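Local coordinates for protein LRA-12 (Uncultured bacterium, PDB 5AEB) that hydrolyses beta-lactam antibiotics, carbapenems among them, as a class B3 metallo-beta-lactamase with two zinc ions in its active site, at residues 28-33 and 168-173; 43-48 and 146-151; 78-83 and 98-103; 85-90 and 128-133. All blocks are in the same frame, centred on the assembly; numbering follows the deposited sequence.

In the fold
Reading from the N terminus, residues 28-33 open the longest loop, closed at 168-173 as contact 1, and the other three contacts all nest inside it. Contact 2, between 43-48 and 146-151, closes the next loop and joins two hairpin turns, one from each beta sheet. It encloses contacts 3 and 4, whose segments alternate along the chain: 78-83 and then 85-90 come before 98-103 and 128-133. Contact 3 pairs neighbouring parallel strands of the seven-stranded sheet, and contact 4 packs the zinc-binding segment against a loop. N29 of contact 1 reaches T44 and T151 of contact 2, and T82 of contact 3 touches L90 of contact 4.

Contact 1: 28-33 and 168-173; sequences GNLYYI and FLFDTK
L30 lies against the rim of the F170 ring: its CB is 4.2 Å from F170 CZ and near the ring plane, so the overlap is at the edge and not over a face. The two leucine methyls gather loosely round the same atom, L30 CD2 at 4.2 Å and L30 CD1 at 4.4 Å from F170 CZ. F170 holds its CG between the backbone N and the carbonyl carbon (chi1 72°), which directs the ring from strand 166-173 across to L30. These distances indicate van der Waals contact without tight interlocking.

Toward the end of the strand the backbones draw together. G28, with a positive phi of 56°, has no side chain of its own, which lets G28 CA come within 3.4 Å of K173 O; T172 CG2 is also near. N29 and T172 meet beside this point, but the model places N29 OD1 only 2.1 Å from T172 CG2; this is a clash, and the detailed arrangement of the two side chains is doubtful. N29 ND2 probably hydrogen-bonds to T44 O and T151 OG1, but it belongs to the same doubtful amide.

The contact belongs to the interface between the two sheets of the alpha-beta/beta-alpha sandwich that defines the metallo-beta-lactamase fold. It lies away from the zinc site. Strand 30-32 sits between strands 24-27 and 41-45 in one sheet. Strand 166-173 is flanked in the other by 151-157 and 178-184, whose residues L153 and I181 also pack on F170.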
loop_
_atom_site.group_PDB
_atom_site.type_symbol
_atom_site.label_atom_id
_atom_site.label_comp_id
_atom_site.label_asym_id
_atom_site.label_seq_id
_atom_site.Cartn_x
_atom_site.Cartn_y
_atom_site.Cartn_z
ATOM N N GLY A 28 -15.139 -8.569 -4.946
ATOM C CA GLY A 28 -15.241 -9.573 -3.892
ATOM C C GLY A 28 -15.265 -8.920 -2.513
ATOM O O GLY A 28 -16.034 -7.994 -2.276
ATOM N N ASN A 29 -14.386 -9.372 -1.630
ATOM C CA ASN A 29 -14.276 -8.802 -0.309
ATOM C C ASN A 29 -13.232 -7.651 -0.185
ATOM O O ASN A 29 -12.894 -7.247 0.914
ATOM C CB ASN A 29 -14.090 -9.910 0.743
ATOM C CG ASN A 29 -12.715 -10.590 0.671
ATOM O OD1 ASN A 29 -12.019 -10.516 -0.343
ATOM N ND2 ASN A 29 -12.317 -11.262 1.760
ATOM N N LEU A 30 -12.762 -7.111 -1.307
ATOM C CA LEU A 30 -11.852 -5.958 -1.301
ATOM C C LEU A 30 -12.586 -4.615 -1.445
ATOM O O LEU A 30 -13.346 -4.418 -2.396
ATOM C CB LEU A 30 -10.785 -6.082 -2.408
ATOM C CG LEU A 30 -9.855 -4.884 -2.622
ATOM C CD1 LEU A 30 -9.012 -4.604 -1.371
ATOM C CD2 LEU A 30 -8.966 -5.121 -3.847
ATOM N N TYR A 31 -12.329 -3.698 -0.518
ATOM C CA TYR A 31 -12.962 -2.385 -0.519
ATOM C C TYR A 31 -11.883 -1.321 -0.449
ATOM O O TYR A 31 -10.790 -1.534 0.133
ATOM C CB TYR A 31 -13.934 -2.222 0.684
ATOM C CG TYR A 31 -15.083 -3.223 0.735
ATOM C CD1 TYR A 31 -14.865 -4.529 1.137
ATOM C CD2 TYR A 31 -16.398 -2.843 0.410
ATOM C CE1 TYR A 31 -15.882 -5.442 1.174
ATOM C CE2 TYR A 31 -17.451 -3.751 0.468
ATOM C CZ TYR A 31 -17.175 -5.048 0.849
ATOM O OH TYR A 31 -18.154 -5.993 0.935
ATOM N N TYR A 32 -12.184 -0.188 -1.053
ATOM C CA TYR A 32 -11.366 1.022 -0.970
ATOM C C TYR A 32 -11.885 1.902 0.153
ATOM O O TYR A 32 -13.066 2.328 0.124
ATOM C CB TYR A 32 -11.448 1.824 -2.269
ATOM C CG TYR A 32 -10.465 2.967 -2.346
ATOM C CD1 TYR A 32 -10.792 4.236 -1.866
ATOM C CD2 TYR A 32 -9.193 2.773 -2.891
ATOM C CE1 TYR A 32 -9.888 5.284 -1.913
ATOM C CE2 TYR A 32 -8.273 3.816 -2.961
ATOM C CZ TYR A 32 -8.625 5.079 -2.463
ATOM O OH TYR A 32 -7.711 6.116 -2.539
ATOM N N ILE A 33 -10.991 2.269 1.073
ATOM C CA ILE A 33 -11.390 3.072 2.242
ATOM C C ILE A 33 -10.443 4.244 2.489
ATOM O O ILE A 33 -10.313 4.754 3.613
ATOM C CB ILE A 33 -11.540 2.212 3.537
ATOM C CG1 ILE A 33 -10.236 1.487 3.837
ATOM C CG2 ILE A 33 -12.726 1.258 3.405
ATOM C CD1 ILE A 33 -10.169 0.872 5.225
ATOM N N PHE A 168 0.843 -7.271 -2.381
ATOM C CA PHE A 168 0.074 -8.401 -1.919
ATOM C C PHE A 168 -0.756 -8.953 -3.066
ATOM O O PHE A 168 -1.432 -8.225 -3.783
ATOM C CB PHE A 168 -0.831 -8.058 -0.721
ATOM C CG PHE A 168 -0.093 -7.453 0.426
ATOM C CD1 PHE A 168 0.515 -8.259 1.375
ATOM C CD2 PHE A 168 0.044 -6.075 0.522
ATOM C CE1 PHE A 168 1.234 -7.694 2.432
ATOM C CE2 PHE A 168 0.742 -5.505 1.560
ATOM C CZ PHE A 168 1.358 -6.319 2.509
ATOM N N LEU A 169 -0.660 -10.259 -3.223
ATOM C CA LEU A 169 -1.377 -11.013 -4.227
ATOM C C LEU A 169 -2.344 -11.964 -3.501
ATOM O O LEU A 169 -1.933 -12.727 -2.595
ATOM C CB LEU A 169 -0.357 -11.814 -5.040
ATOM C CG LEU A 169 -0.748 -12.639 -6.265
ATOM C CD1 LEU A 169 -1.235 -11.686 -7.356
ATOM C CD2 LEU A 169 0.536 -13.394 -6.697
ATOM N N PHE A 170 -3.627 -11.884 -3.864
ATOM C CA PHE A 170 -4.660 -12.734 -3.254
ATOM C C PHE A 170 -5.891 -12.881 -4.135
ATOM O O PHE A 170 -6.198 -11.993 -4.949
ATOM C CB PHE A 170 -5.097 -12.221 -1.867
ATOM C CG PHE A 170 -5.926 -10.974 -1.916
ATOM C CD1 PHE A 170 -5.327 -9.728 -2.180
ATOM C CD2 PHE A 170 -7.308 -11.031 -1.707
ATOM C CE1 PHE A 170 -6.087 -8.566 -2.257
ATOM C CE2 PHE A 170 -8.074 -9.862 -1.752
ATOM C CZ PHE A 170 -7.475 -8.636 -2.034
ATOM N N ASP A 171 -6.576 -14.011 -3.949
ATOM C CA ASP A 171 -7.859 -14.273 -4.577
ATOM C C ASP A 171 -9.043 -13.847 -3.705
ATOM O O ASP A 171 -9.035 -14.081 -2.504
ATOM C CB ASP A 171 -7.971 -15.763 -4.900
ATOM C CG ASP A 171 -7.000 -16.183 -5.956
ATOM O OD1 ASP A 171 -6.756 -15.375 -6.878
ATOM O OD2 ASP A 171 -6.479 -17.309 -5.896
ATOM N N THR A 172 -10.024 -13.182 -4.319
ATOM C CA THR A 172 -11.356 -13.027 -3.741
ATOM C C THR A 172 -12.410 -13.552 -4.678
ATOM O O THR A 172 -12.153 -13.749 -5.863
ATOM C CB THR A 172 -11.840 -11.578 -3.649
ATOM O OG1 THR A 172 -10.864 -10.672 -4.138
ATOM C CG2 THR A 172 -12.271 -11.246 -2.287
ATOM N N LYS A 173 -13.628 -13.664 -4.165
ATOM C CA LYS A 173 -14.759 -14.020 -4.995
ATOM C C LYS A 173 -16.003 -13.192 -4.654
ATOM O O LYS A 173 -16.204 -12.772 -3.504
ATOM C CB LYS A 173 -15.042 -15.514 -4.871
ATOM C CG LYS A 173 -15.446 -15.943 -3.468
ATOM C CD LYS A 173 -15.895 -17.397 -3.429
ATOM C CE LYS A 173 -14.726 -18.372 -3.441
ATOM N NZ LYS A 173 -15.218 -19.775 -3.603
#

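Contact 2: 43-48 and 146-151; sequences ITTKQG and IQLGDT
Two beta turns pack together, a type I turn over T45-G48 and a type II' turn over L148-T151, with the CA atoms of Q47 and G149 4.9 Å apart. Each turn closes a beta hairpin, and the hairpins belong to different sheets of the metallo-beta-lactamase sandwich. L148 sends its two methyls into the first turn: CD2 lies 3.3 Å from G48 O, while CD1 touches the CB of Q47. T45 crosses L148 at about a right angle and lays its CG2 3.3 Å from L148 O. Deeper along the strands, the CG2 methyls of I43 and T151 meet at 3.9 Å; T151 OG1 has its polar partner in N29.

Outward, the contact becomes polar. A weak hydrogen bond runs from G149 N to Q47 OE1, with an angle of 147° at the hydrogen. K46 NZ and D150 OD1 form a long salt bridge of 3.7 Å at the solvent-exposed end of the two turns. These outer ends are loosely defined, since K46 NZ and Q47 NE2, both donors, are modelled 2.7 Å apart. The T45 hydroxyl braces the first turn from within: it accepts from Q47 N in an ST turn and donates to G48 O. That carbonyl oxygen also accepts from T45 N, so T45 OG1, at 2.7 Å, is one of two T45 donors gripping G48 O.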
loop_
_atom_site.group_PDB
_atom_site.type_symbol
_atom_site.label_atom_id
_atom_site.label_comp_id
_atom_site.label_asym_id
_atom_site.label_seq_id
_atom_site.Cartn_x
_atom_site.Cartn_y
_atom_site.Cartn_z
ATOM N N ILE A 43 -10.144 -5.628 3.535
ATOM C CA ILE A 43 -10.419 -6.981 3.081
ATOM C C ILE A 43 -11.186 -7.616 4.232
ATOM O O ILE A 43 -10.674 -7.715 5.359
ATOM C CB ILE A 43 -9.114 -7.772 2.770
ATOM C CG1 ILE A 43 -8.300 -7.067 1.669
ATOM C CG2 ILE A 43 -9.426 -9.199 2.328
ATOM C CD1 ILE A 43 -6.843 -7.422 1.711
ATOM N N THR A 44 -12.424 -8.010 3.944
ATOM C CA THR A 44 -13.362 -8.483 4.949
ATOM C C THR A 44 -13.489 -10.001 4.838
ATOM O O THR A 44 -13.698 -10.519 3.737
ATOM C CB THR A 44 -14.752 -7.837 4.737
ATOM O OG1 THR A 44 -15.243 -8.173 3.427
ATOM C CG2 THR A 44 -14.664 -6.322 4.831
ATOM N N THR A 45 -13.345 -10.712 5.958
ATOM C CA THR A 45 -13.445 -12.178 5.969
ATOM C C THR A 45 -14.384 -12.587 7.073
ATOM O O THR A 45 -14.774 -11.753 7.903
ATOM C CB THR A 45 -12.085 -12.868 6.277
ATOM O OG1 THR A 45 -11.871 -12.907 7.701
ATOM C CG2 THR A 45 -10.912 -12.133 5.594
ATOM N N LYS A 46 -14.693 -13.886 7.115
ATOM C CA LYS A 46 -15.459 -14.482 8.217
ATOM C C LYS A 46 -14.785 -14.369 9.598
ATOM O O LYS A 46 -15.460 -14.455 10.607
ATOM C CB LYS A 46 -15.850 -15.947 7.918
ATOM C CG LYS A 46 -14.706 -16.951 8.022
ATOM C CD LYS A 46 -15.204 -18.369 8.265
ATOM C CE LYS A 46 -14.214 -19.394 7.732
ATOM N NZ LYS A 46 -12.899 -19.395 8.456
ATOM N N GLN A 47 -13.469 -14.170 9.645
ATOM C CA GLN A 47 -12.754 -14.039 10.931
ATOM C C GLN A 47 -12.289 -12.627 11.271
ATOM O O GLN A 47 -11.433 -12.453 12.148
ATOM C CB GLN A 47 -11.561 -14.977 10.963
ATOM C CG GLN A 47 -11.980 -16.393 11.260
ATOM C CD GLN A 47 -10.921 -17.363 10.862
ATOM O OE1 GLN A 47 -9.700 -17.038 10.858
ATOM N NE2 GLN A 47 -11.355 -18.568 10.503
ATOM N N GLY A 48 -12.879 -11.636 10.596
ATOM C CA GLY A 48 -12.560 -10.241 10.816
ATOM C C GLY A 48 -11.859 -9.668 9.600
ATOM O O GLY A 48 -11.819 -10.305 8.543
ATOM N N ILE A 146 -0.409 -14.641 4.473
ATOM C CA ILE A 146 -1.168 -14.132 5.586
ATOM C C ILE A 146 -2.574 -14.657 5.358
ATOM O O ILE A 146 -3.216 -14.323 4.352
ATOM C CB ILE A 146 -1.147 -12.596 5.629
ATOM C CG1 ILE A 146 0.279 -12.068 5.707
ATOM C CG2 ILE A 146 -1.979 -12.087 6.801
ATOM C CD1 ILE A 146 0.524 -10.885 4.803
ATOM N N GLN A 147 -3.027 -15.487 6.296
ATOM C CA GLN A 147 -4.368 -16.074 6.285
ATOM C C GLN A 147 -5.294 -15.487 7.339
ATOM O O GLN A 147 -4.936 -15.414 8.513
ATOM C CB GLN A 147 -4.298 -17.564 6.549
ATOM C CG GLN A 147 -3.425 -18.335 5.584
ATOM C CD GLN A 147 -4.068 -19.644 5.174
ATOM O OE1 GLN A 147 -3.387 -20.653 4.989
ATOM N NE2 GLN A 147 -5.389 -19.632 5.031
ATOM N N LEU A 148 -6.495 -15.095 6.910
ATOM C CA LEU A 148 -7.553 -14.714 7.814
ATOM C C LEU A 148 -8.865 -15.238 7.232
ATOM O O LEU A 148 -9.241 -14.890 6.094
ATOM C CB LEU A 148 -7.603 -13.190 7.985
ATOM C CG LEU A 148 -8.538 -12.726 9.111
ATOM C CD1 LEU A 148 -8.050 -13.191 10.474
ATOM C CD2 LEU A 148 -8.707 -11.223 9.082
ATOM N N GLY A 149 -9.547 -16.080 8.011
ATOM C CA GLY A 149 -10.670 -16.871 7.524
ATOM C C GLY A 149 -10.290 -17.654 6.281
ATOM O O GLY A 149 -9.338 -18.430 6.282
ATOM N N ASP A 150 -11.032 -17.437 5.208
ATOM C CA ASP A 150 -10.765 -18.161 3.982
ATOM C C ASP A 150 -9.911 -17.332 2.998
ATOM O O ASP A 150 -9.687 -17.749 1.870
ATOM C CB ASP A 150 -12.093 -18.609 3.334
ATOM C CG ASP A 150 -12.933 -19.507 4.249
ATOM O OD1 ASP A 150 -12.356 -20.361 4.964
ATOM O OD2 ASP A 150 -14.181 -19.364 4.254
ATOM N N THR A 151 -9.461 -16.153 3.425
ATOM C CA THR A 151 -8.608 -15.301 2.598
ATOM C C THR A 151 -7.144 -15.630 2.900
ATOM O O THR A 151 -6.769 -15.860 4.055
ATOM C CB THR A 151 -8.957 -13.808 2.841
ATOM O OG1 THR A 151 -10.313 -13.580 2.444
ATOM C CG2 THR A 151 -8.052 -12.852 2.065
HETATM O O HOH W 1 -13.396 -15.941 4.750
#

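Contact 3: 78-83 and 98-103; sequences KILLTT and KITGAK
A102 points its methyl at the branch point of L80, with L80 CG 3.7 Å from A102 CB and the methyl L80 CD1 slightly farther off. L80 CG stands anti to its own carbonyl carbon (chi1 -55°), which sets the branch point, more than its methyls, against A102. The single methyl of A102 also presses on the main chain, CB lying 3.4 Å from K78 O, so it fills the angle between that carbonyl and the leucine. I79 and K103 project from the same face of the sheet; K103 then runs outward as an extended chain, whereas I79 stays buried.

Beneath these side chains I79 and K103 form a parallel beta bridge. K103 N donates to K78 O at 3.0 Å, from 37° above the carbonyl plane, and L80 N donates to K103 O at 2.9 Å in a nearly straight bond (170°). One residue is thus held through both its N-H and its C=O, the usual parallel pattern. Before the bridge, T100 OG1 accepts from A102 N in an ST turn and also bonds to I96 O, while G101 leaves the helix with positive phi.

The arrangement is the closing end of a beta-alpha-beta crossover: strand 77-81 leads through helices 87-90 and 93-100 into the adjacent parallel strand 103-107. L80 packs under helix 93-100 on M93, I96 and K97; I79 instead meets I50 and, from the second sheet, I146.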
loop_
_atom_site.group_PDB
_atom_site.type_symbol
_atom_site.label_atom_id
_atom_site.label_comp_id
_atom_site.label_asym_id
_atom_site.label_seq_id
_atom_site.Cartn_x
_atom_site.Cartn_y
_atom_site.Cartn_z
ATOM N N LYS A 78 -8.408 -7.333 12.390
ATOM C CA LYS A 78 -7.504 -8.322 12.990
ATOM C C LYS A 78 -6.061 -8.134 12.565
ATOM O O LYS A 78 -5.145 -8.438 13.323
ATOM C CB LYS A 78 -7.920 -9.743 12.630
ATOM C CG LYS A 78 -9.215 -10.265 13.212
ATOM C CD LYS A 78 -9.422 -10.023 14.706
ATOM C CE LYS A 78 -10.717 -10.720 15.138
ATOM N NZ LYS A 78 -11.674 -9.845 15.913
ATOM N N ILE A 79 -5.881 -7.632 11.345
ATOM C CA ILE A 79 -4.574 -7.532 10.698
ATOM C C ILE A 79 -4.424 -6.164 10.013
ATOM O O ILE A 79 -5.371 -5.646 9.410
ATOM C CB ILE A 79 -4.303 -8.687 9.705
ATOM C CG1 ILE A 79 -4.416 -10.048 10.425
ATOM C CG2 ILE A 79 -2.930 -8.507 9.038
ATOM C CD1 ILE A 79 -4.157 -11.268 9.550
ATOM N N LEU A 80 -3.247 -5.575 10.208
ATOM C CA LEU A 80 -2.808 -4.345 9.564
ATOM C C LEU A 80 -1.593 -4.655 8.694
ATOM O O LEU A 80 -0.615 -5.271 9.159
ATOM C CB LEU A 80 -2.414 -3.294 10.634
ATOM C CG LEU A 80 -3.496 -2.964 11.677
ATOM C CD1 LEU A 80 -2.935 -2.082 12.778
ATOM C CD2 LEU A 80 -4.727 -2.331 11.021
ATOM N N LEU A 81 -1.659 -4.217 7.443
ATOM C CA LEU A 81 -0.556 -4.330 6.500
ATOM C C LEU A 81 -0.192 -2.968 5.891
ATOM O O LEU A 81 -1.002 -2.036 5.923
ATOM C CB LEU A 81 -0.926 -5.308 5.385
ATOM C CG LEU A 81 -1.365 -6.720 5.804
ATOM C CD1 LEU A 81 -1.928 -7.482 4.610
ATOM C CD2 LEU A 81 -0.185 -7.463 6.418
ATOM N N THR A 82 1.011 -2.870 5.327
ATOM C CA THR A 82 1.364 -1.723 4.510
ATOM C C THR A 82 2.193 -2.151 3.315
ATOM O O THR A 82 2.929 -3.125 3.393
ATOM C CB THR A 82 2.112 -0.601 5.300
ATOM O OG1 THR A 82 2.357 0.550 4.446
ATOM C CG2 THR A 82 3.479 -1.107 5.840
ATOM N N THR A 83 2.088 -1.409 2.217
ATOM C CA THR A 83 2.933 -1.663 1.052
ATOM C C THR A 83 4.302 -0.953 1.099
ATOM O O THR A 83 5.154 -1.167 0.207
ATOM C CB THR A 83 2.191 -1.236 -0.208
ATOM O OG1 THR A 83 1.747 0.122 -0.031
ATOM C CG2 THR A 83 0.952 -2.164 -0.414
ATOM N N LYS A 98 -3.435 1.091 17.782
ATOM C CA LYS A 98 -3.754 1.286 19.193
ATOM C C LYS A 98 -5.198 0.972 19.471
ATOM O O LYS A 98 -5.512 0.232 20.403
ATOM C CB LYS A 98 -3.430 2.711 19.645
ATOM C CG LYS A 98 -1.985 2.830 20.073
ATOM C CD LYS A 98 -1.649 4.313 20.037
ATOM C CE LYS A 98 -0.396 4.573 20.792
ATOM N NZ LYS A 98 -0.848 4.719 22.179
ATOM N N ILE A 99 -6.064 1.527 18.632
ATOM C CA ILE A 99 -7.509 1.455 18.809
ATOM C C ILE A 99 -8.067 0.056 18.518
ATOM O O ILE A 99 -8.909 -0.436 19.247
ATOM C CB ILE A 99 -8.240 2.496 17.903
ATOM C CG1 ILE A 99 -7.957 3.909 18.408
ATOM C CG2 ILE A 99 -9.741 2.220 17.877
ATOM C CD1 ILE A 99 -8.243 5.000 17.395
ATOM N N THR A 100 -7.568 -0.590 17.483
ATOM C CA THR A 100 -8.080 -1.900 17.077
ATOM C C THR A 100 -7.444 -3.039 17.838
ATOM O O THR A 100 -8.052 -4.082 17.985
ATOM C CB THR A 100 -7.820 -2.166 15.566
ATOM O OG1 THR A 100 -6.420 -1.983 15.276
ATOM C CG2 THR A 100 -8.644 -1.223 14.701
ATOM N N GLY A 101 -6.206 -2.868 18.296
ATOM C CA GLY A 101 -5.425 -4.004 18.840
ATOM C C GLY A 101 -5.094 -5.094 17.816
ATOM O O GLY A 101 -4.813 -6.233 18.174
ATOM N N ALA A 102 -5.122 -4.739 16.535
ATOM C CA ALA A 102 -4.820 -5.689 15.441
ATOM C C ALA A 102 -3.310 -5.926 15.400
ATOM O O ALA A 102 -2.544 -5.104 15.918
ATOM C CB ALA A 102 -5.335 -5.151 14.097
ATOM N N LYS A 103 -2.909 -7.069 14.843
ATOM C CA LYS A 103 -1.492 -7.416 14.620
ATOM C C LYS A 103 -0.993 -6.700 13.357
ATOM O O LYS A 103 -1.641 -6.759 12.274
ATOM C CB LYS A 103 -1.331 -8.940 14.480
ATOM C CG LYS A 103 -1.512 -9.676 15.812
ATOM C CD LYS A 103 -1.287 -11.189 15.687
ATOM C CE LYS A 103 -1.164 -11.862 17.066
ATOM N NZ LYS A 103 -1.533 -13.315 16.982
#

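Contact 4: 85-90 and 128-133; sequences AHYDHL and GSMFEP. With ZN (zinc ion), chain C; ZN (zinc ion), chain D.
F131 carries the contact, packing against L90 and Y87. L90 CB sits over one face of its ring, 4.2 Å from the centroid and 18° off the normal, a CH-pi contact, and L90 CD1 continues to F131 CE1 at 3.7 Å. Y87 meets the ring obliquely, its CA 3.7 Å from F131 CD2, and its own ring touches the terminal methyl of M130, with Y87 CD1 3.8 Å from M130 CE. F131 CG lies between its backbone N and carbonyl carbon (chi1 56°), turning the ring onto this short helical segment. Around that packing, M114 of helix 111-115 touches L90 and A85, and W17 touches Y87.

H86 and D88 start away from 128-133. Q84, H86, D88 and H89 form a variant of the family's HxHxDH motif, with glutamine in the place of the first histidine. D88 OD2 (2.0 Å) and H89 NE2 bind the chain C zinc, completed by H227 and two waters; H86 ND1 binds the chain D zinc with Q84 and H161. One water bridges both metals, 1.9 Å from each zinc, with a weak hydrogen bond to D88 OD1. Such a bridging oxygen is consistent with the attacking nucleophile of di-zinc lactamases, while the direct packing with F131 and M130 is nonpolar and sits behind the ligands.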
loop_
_atom_site.group_PDB
_atom_site.type_symbol
_atom_site.label_atom_id
_atom_site.label_comp_id
_atom_site.label_asym_id
_atom_site.label_seq_id
_atom_site.Cartn_x
_atom_site.Cartn_y
_atom_site.Cartn_z
ATOM N N ALA A 85 6.850 1.799 3.848
ATOM C CA ALA A 85 6.983 2.571 5.092
ATOM C C ALA A 85 7.293 4.062 4.877
ATOM O O ALA A 85 8.402 4.534 5.154
ATOM C CB ALA A 85 8.001 1.929 6.028
ATOM N N HIS A 86 6.318 4.791 4.341
ATOM C CA HIS A 86 6.410 6.230 4.197
ATOM C C HIS A 86 5.237 6.822 4.892
ATOM O O HIS A 86 4.192 6.198 4.963
ATOM C CB HIS A 86 6.372 6.672 2.734
ATOM C CG HIS A 86 7.703 6.601 2.024
ATOM N ND1 HIS A 86 7.803 6.553 0.673
ATOM C CD2 HIS A 86 9.007 6.563 2.518
ATOM C CE1 HIS A 86 9.110 6.471 0.336
ATOM N NE2 HIS A 86 9.841 6.503 1.467
ATOM N N TYR A 87 5.397 8.069 5.335
ATOM C CA TYR A 87 4.388 8.750 6.152
ATOM C C TYR A 87 3.037 8.903 5.472
ATOM O O TYR A 87 2.027 8.990 6.165
ATOM C CB TYR A 87 4.886 10.128 6.626
ATOM C CG TYR A 87 4.906 11.193 5.549
ATOM C CD1 TYR A 87 5.996 11.319 4.683
ATOM C CD2 TYR A 87 3.819 12.056 5.371
ATOM C CE1 TYR A 87 6.017 12.289 3.682
ATOM C CE2 TYR A 87 3.827 13.032 4.380
ATOM C CZ TYR A 87 4.921 13.154 3.540
ATOM O OH TYR A 87 4.918 14.132 2.539
ATOM N N ASP A 88 3.025 8.951 4.140
ATOM C CA ASP A 88 1.766 9.036 3.381
ATOM C C ASP A 88 0.961 7.702 3.372
ATOM O O ASP A 88 -0.202 7.691 2.989
ATOM C CB ASP A 88 1.949 9.635 1.933
ATOM C CG ASP A 88 2.964 8.881 1.072
ATOM O OD1 ASP A 88 4.034 8.450 1.631
ATOM O OD2 ASP A 88 2.704 8.711 -0.170
ATOM N N HIS A 89 1.573 6.612 3.844
ATOM C CA HIS A 89 0.885 5.319 3.962
ATOM C C HIS A 89 0.899 4.711 5.330
ATOM O O HIS A 89 0.281 3.652 5.534
ATOM C CB HIS A 89 1.433 4.339 2.938
ATOM C CG HIS A 89 1.597 4.956 1.570
ATOM N ND1 HIS A 89 0.575 5.103 0.731
ATOM C CD2 HIS A 89 2.711 5.524 0.950
ATOM C CE1 HIS A 89 1.011 5.709 -0.399
ATOM N NE2 HIS A 89 2.318 5.978 -0.252
ATOM N N LEU A 90 1.588 5.375 6.277
ATOM C CA LEU A 90 1.674 4.901 7.678
ATOM C C LEU A 90 1.353 5.983 8.700
ATOM O O LEU A 90 1.439 5.747 9.910
ATOM C CB LEU A 90 3.080 4.380 7.977
ATOM C CG LEU A 90 3.545 3.037 7.420
ATOM C CD1 LEU A 90 4.919 2.715 7.978
ATOM C CD2 LEU A 90 2.585 1.946 7.820
ATOM N N GLY A 128 14.694 13.428 12.133
ATOM C CA GLY A 128 13.702 12.975 13.113
ATOM C C GLY A 128 12.534 12.190 12.520
ATOM O O GLY A 128 12.456 12.014 11.289
ATOM N N SER A 129 11.636 11.717 13.391
ATOM C CA SER A 129 10.460 10.929 12.974
ATOM C C SER A 129 9.476 11.705 12.115
ATOM O O SER A 129 9.071 12.806 12.473
ATOM C CB SER A 129 9.723 10.348 14.184
ATOM O OG SER A 129 10.419 9.235 14.701
ATOM N N MET A 130 9.089 11.113 10.982
ATOM C CA MET A 130 8.088 11.711 10.087
ATOM C C MET A 130 6.662 11.185 10.285
ATOM O O MET A 130 5.701 11.790 9.831
ATOM C CB MET A 130 8.529 11.569 8.640
ATOM C CG MET A 130 9.884 12.206 8.362
ATOM S SD MET A 130 10.705 11.381 6.980
ATOM C CE MET A 130 9.593 11.886 5.678
ATOM N N PHE A 131 6.536 10.056 10.965
ATOM C CA PHE A 131 5.226 9.506 11.366
ATOM C C PHE A 131 5.410 8.789 12.709
ATOM O O PHE A 131 6.556 8.474 13.086
ATOM C CB PHE A 131 4.663 8.535 10.300
ATOM C CG PHE A 131 5.590 7.396 9.968
ATOM C CD1 PHE A 131 5.528 6.197 10.672
ATOM C CD2 PHE A 131 6.522 7.521 8.942
ATOM C CE1 PHE A 131 6.402 5.147 10.371
ATOM C CE2 PHE A 131 7.385 6.477 8.621
ATOM C CZ PHE A 131 7.327 5.279 9.332
ATOM N N GLU A 132 4.303 8.530 13.415
ATOM C CA GLU A 132 4.387 7.825 14.723
ATOM C C GLU A 132 4.965 6.418 14.537
ATOM O O GLU A 132 4.425 5.630 13.753
ATOM C CB GLU A 132 3.018 7.765 15.427
ATOM C CG GLU A 132 3.024 7.141 16.843
ATOM C CD GLU A 132 3.763 7.991 17.878
ATOM O OE1 GLU A 132 3.756 9.239 17.786
ATOM O OE2 GLU A 132 4.388 7.393 18.785
ATOM N N PRO A 133 6.090 6.116 15.218
ATOM C CA PRO A 133 6.672 4.769 15.172
ATOM C C PRO A 133 5.634 3.665 15.429
ATOM O O PRO A 133 4.724 3.842 16.214
ATOM C CB PRO A 133 7.678 4.783 16.322
ATOM C CG PRO A 133 8.110 6.212 16.393
ATOM C CD PRO A 133 6.891 7.030 16.048
HETATM ZN ZN ZN C . 3.161 7.272 -1.414
HETATM ZN ZN ZN D . 6.542 6.243 -0.739
HETATM O O HOH W 2 5.003 7.311 -0.848
HETATM O O HOH W 3 1.910 5.861 12.700
HETATM O O HOH W 4 4.179 6.601 -2.853
#